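PDB 3BO5: histone-lysine N-methyltransferase SETMAR from Homo sapiens, which dimethylates a lysine of histone H3 through its SET domain and, fused to a mariner transposase, takes part in DNA double-strand break repair. Local coordinates for residues A[177-185]-A[194-202]. The protein carries 2 engineered substitutions. Residues are numbered along the deposited sequence; the frame is centred on the assembly and turned at random.
Sequences SNYIIAIRE and ETFVDPTYI. With SAH (S-adenosyl-L-homocysteine), chain F.
Ile181 and Ile183 pair with Val197 and Thr195 as the two arms of an antiparallel beta hairpin, each couple exchanging two backbone hydrogen bonds, such as Ile183 N to Thr195 O at 2.8 Å. Beta-branched residues suit these extended positions, and Ile181 CG2 lies 3.8 Å from Val197 CB on one face. On the other, small Ala182 leaves room for the Phe196 ring, whose CE1 comes within 3.6 Å of Ala182 CB. There too, Arg184 and Glu194 run side by side; the extended carboxylate chain, CG anti to the backbone N (chi1 -180°), brings OE2 to the guanidinium edge in a bent salt bridge with NE.

Past the last bridged pair, Asp198 shapes the corner as an Asx turn: OD1 accepts Thr200 N from above the carboxylate plane and Thr200 OG1 through its syn lone pair, while OD2 forms a salt bridge with Arg168 of helix 162-169. A water links Thr200 OG1 to Tyr179 N, and Pro199 CD packs 3.7 Å from Tyr179 CB. Tyr179 OH, in turn, donates to SAH OXT at 2.8 Å. An alanine replacing Asp198 would probably leave Thr200 without its acceptor, let the turn beside Tyr179 shift, and strip Arg168 of its salt-bridge partner.

The hairpin belongs to the SET domain; strand 260-266 flanks 181-185 and strand 151-160 flanks 193-199, while helix 162-169 packs against Ile180 and Phe196.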
# COMPACT_ATOMS: atom_id res chain seq x y z
N SER A 177 1.85 3.39 17.75
CA SER A 177 1.14 3.01 16.50
C SER A 177 2.00 1.86 15.95
O SER A 177 3.24 1.87 16.09
CB SER A 177 1.06 4.19 15.52
OG SER A 177 0.31 5.29 16.08
N ASN A 178 1.35 0.83 15.41
CA ASN A 178 2.03 -0.40 14.90
C ASN A 178 1.94 -0.32 13.39
O ASN A 178 0.80 -0.14 12.90
CB ASN A 178 1.22 -1.60 15.35
CG ASN A 178 1.18 -1.72 16.87
OD1 ASN A 178 0.16 -1.37 17.52
ND2 ASN A 178 2.27 -2.14 17.43
N TYR A 179 3.07 -0.44 12.67
CA TYR A 179 2.98 -0.27 11.20
C TYR A 179 3.50 -1.41 10.37
O TYR A 179 3.34 -1.40 9.14
CB TYR A 179 3.82 0.98 10.77
CG TYR A 179 3.45 2.30 11.36
CD1 TYR A 179 4.05 2.73 12.52
CD2 TYR A 179 2.52 3.12 10.74
CE1 TYR A 179 3.67 3.96 13.09
CE2 TYR A 179 2.16 4.32 11.23
CZ TYR A 179 2.74 4.77 12.43
OH TYR A 179 2.41 5.96 13.04
N ILE A 180 4.16 -2.41 10.97
CA ILE A 180 4.73 -3.45 10.14
C ILE A 180 3.62 -4.28 9.52
O ILE A 180 2.63 -4.61 10.21
CB ILE A 180 5.65 -4.38 10.98
CG1 ILE A 180 6.73 -3.51 11.64
CG2 ILE A 180 6.28 -5.44 10.09
CD1 ILE A 180 7.75 -4.37 12.39
N ILE A 181 3.78 -4.65 8.26
CA ILE A 181 2.82 -5.54 7.63
C ILE A 181 3.58 -6.73 7.04
O ILE A 181 4.74 -6.61 6.56
CB ILE A 181 2.01 -4.81 6.47
CG1 ILE A 181 0.85 -5.66 6.03
CG2 ILE A 181 2.94 -4.43 5.30
CD1 ILE A 181 -0.14 -4.90 5.07
N ALA A 182 2.93 -7.88 7.12
CA ALA A 182 3.48 -9.13 6.59
C ALA A 182 2.66 -9.62 5.42
O ALA A 182 1.44 -9.81 5.51
CB ALA A 182 3.53 -10.24 7.68
N ILE A 183 3.31 -9.79 4.28
CA ILE A 183 2.64 -10.22 3.06
C ILE A 183 3.15 -11.63 2.77
O ILE A 183 4.33 -11.86 2.65
CB ILE A 183 3.00 -9.32 1.86
CG1 ILE A 183 2.77 -7.86 2.19
CG2 ILE A 183 2.22 -9.77 0.56
CD1 ILE A 183 1.34 -7.59 2.66
N ARG A 184 2.26 -12.59 2.67
CA ARG A 184 2.69 -13.94 2.31
C ARG A 184 1.93 -14.36 1.07
O ARG A 184 0.70 -14.31 1.07
CB ARG A 184 2.47 -14.93 3.48
CG ARG A 184 3.30 -14.50 4.70
CD ARG A 184 3.31 -15.58 5.77
NE ARG A 184 4.29 -15.22 6.81
CZ ARG A 184 4.05 -14.39 7.83
NH1 ARG A 184 5.01 -14.16 8.74
NH2 ARG A 184 2.85 -13.80 7.96
N GLU A 185 2.64 -14.74 0.02
CA GLU A 185 2.02 -15.11 -1.19
C GLU A 185 2.37 -16.58 -1.47
O GLU A 185 3.55 -16.94 -1.50
CB GLU A 185 2.53 -14.23 -2.30
CG GLU A 185 2.16 -12.74 -2.10
CD GLU A 185 2.91 -11.85 -3.04
OE1 GLU A 185 3.98 -11.38 -2.68
OE2 GLU A 185 2.44 -11.65 -4.20
N GLU A 194 7.54 -14.32 1.10
CA GLU A 194 7.14 -13.49 2.22
C GLU A 194 7.80 -12.11 2.13
O GLU A 194 8.97 -12.00 1.78
CB GLU A 194 7.55 -14.23 3.47
CG GLU A 194 7.27 -13.62 4.74
CD GLU A 194 7.67 -14.61 5.83
OE1 GLU A 194 8.89 -14.91 5.97
OE2 GLU A 194 6.73 -15.12 6.49
N THR A 195 7.07 -11.03 2.45
CA THR A 195 7.60 -9.66 2.38
C THR A 195 7.14 -8.92 3.63
O THR A 195 5.96 -8.96 3.98
CB THR A 195 7.01 -8.88 1.16
OG1 THR A 195 7.26 -9.61 -0.06
CG2 THR A 195 7.66 -7.48 1.03
N PHE A 196 8.08 -8.33 4.32
CA PHE A 196 7.72 -7.51 5.49
C PHE A 196 8.04 -6.10 5.15
O PHE A 196 9.15 -5.78 4.76
CB PHE A 196 8.52 -7.97 6.74
CG PHE A 196 8.28 -9.38 7.08
CD1 PHE A 196 7.19 -9.74 7.84
CD2 PHE A 196 9.15 -10.38 6.62
CE1 PHE A 196 6.98 -11.09 8.15
CE2 PHE A 196 8.93 -11.72 6.90
CZ PHE A 196 7.84 -12.06 7.66
N VAL A 197 7.05 -5.23 5.38
CA VAL A 197 7.27 -3.80 5.08
C VAL A 197 7.00 -2.98 6.30
O VAL A 197 5.99 -3.18 6.95
CB VAL A 197 6.31 -3.38 4.01
CG1 VAL A 197 6.44 -1.92 3.75
CG2 VAL A 197 6.66 -4.18 2.69
N ASP A 198 7.88 -2.04 6.59
CA ASP A 198 7.75 -1.31 7.85
C ASP A 198 7.97 0.16 7.56
O ASP A 198 9.15 0.59 7.41
CB ASP A 198 8.83 -1.77 8.89
CG ASP A 198 8.66 -1.07 10.20
OD1 ASP A 198 7.71 -0.30 10.34
OD2 ASP A 198 9.49 -1.28 11.11
N PRO A 199 6.90 0.98 7.50
CA PRO A 199 7.05 2.40 7.27
C PRO A 199 7.11 3.21 8.57
O PRO A 199 6.91 4.43 8.57
CB PRO A 199 5.76 2.76 6.49
CG PRO A 199 4.75 1.90 7.15
CD PRO A 199 5.48 0.57 7.45
N THR A 200 7.47 2.55 9.70
CA THR A 200 7.45 3.24 11.00
C THR A 200 8.41 4.41 11.03
O THR A 200 8.06 5.51 11.46
CB THR A 200 7.90 2.34 12.13
OG1 THR A 200 6.96 1.25 12.21
CG2 THR A 200 7.90 3.07 13.45
N TYR A 201 9.65 4.16 10.59
CA TYR A 201 10.70 5.24 10.62
C TYR A 201 10.95 5.88 9.28
O TYR A 201 11.23 7.08 9.20
CB TYR A 201 12.03 4.61 11.08
CG TYR A 201 11.85 3.87 12.40
CD1 TYR A 201 11.55 4.55 13.55
CD2 TYR A 201 11.92 2.46 12.43
CE1 TYR A 201 11.36 3.87 14.74
CE2 TYR A 201 11.76 1.77 13.61
CZ TYR A 201 11.44 2.50 14.77
OH TYR A 201 11.20 1.86 16.00
N ILE A 202 10.92 5.03 8.23
CA ILE A 202 11.15 5.50 6.86
C ILE A 202 9.97 4.95 6.07
O ILE A 202 9.79 3.73 6.00
CB ILE A 202 12.45 4.88 6.33
CG1 ILE A 202 13.61 5.22 7.31
CG2 ILE A 202 12.69 5.45 4.93
CD1 ILE A 202 14.84 4.56 6.94
N SAH F . -3.31 6.46 13.44
CA SAH F . -1.90 6.21 13.01
CB SAH F . -1.81 5.81 11.52
CG SAH F . -2.17 4.32 11.37
SD SAH F . -0.92 3.24 12.11
C SAH F . -1.06 7.46 13.33
O SAH F . -1.53 8.38 14.00
OXT SAH F . 0.12 7.51 12.85
C5' SAH F . -1.98 2.16 13.09
C4' SAH F . -2.46 2.76 14.41
O4' SAH F . -3.53 3.69 14.20
C3' SAH F . -3.06 1.74 15.34
O3' SAH F . -2.02 1.08 16.11
C2' SAH F . -3.98 2.54 16.20
O2' SAH F . -3.27 3.39 17.12
C1' SAH F . -4.57 3.49 15.18
N9 SAH F . -5.71 2.91 14.44
C8 SAH F . -5.79 2.61 13.08
N7 SAH F . -7.02 2.20 12.82
C5 SAH F . -7.76 2.26 13.94
C6 SAH F . -9.10 1.90 14.19
N6 SAH F . -9.99 1.49 13.28
N1 SAH F . -9.50 2.04 15.51
C2 SAH F . -8.66 2.48 16.49
N3 SAH F . -7.35 2.87 16.29
C4 SAH F . -6.94 2.67 15.00
O HOH W 1 5.78 -0.11 14.06
O HOH W 2 5.30 -11.46 -0.36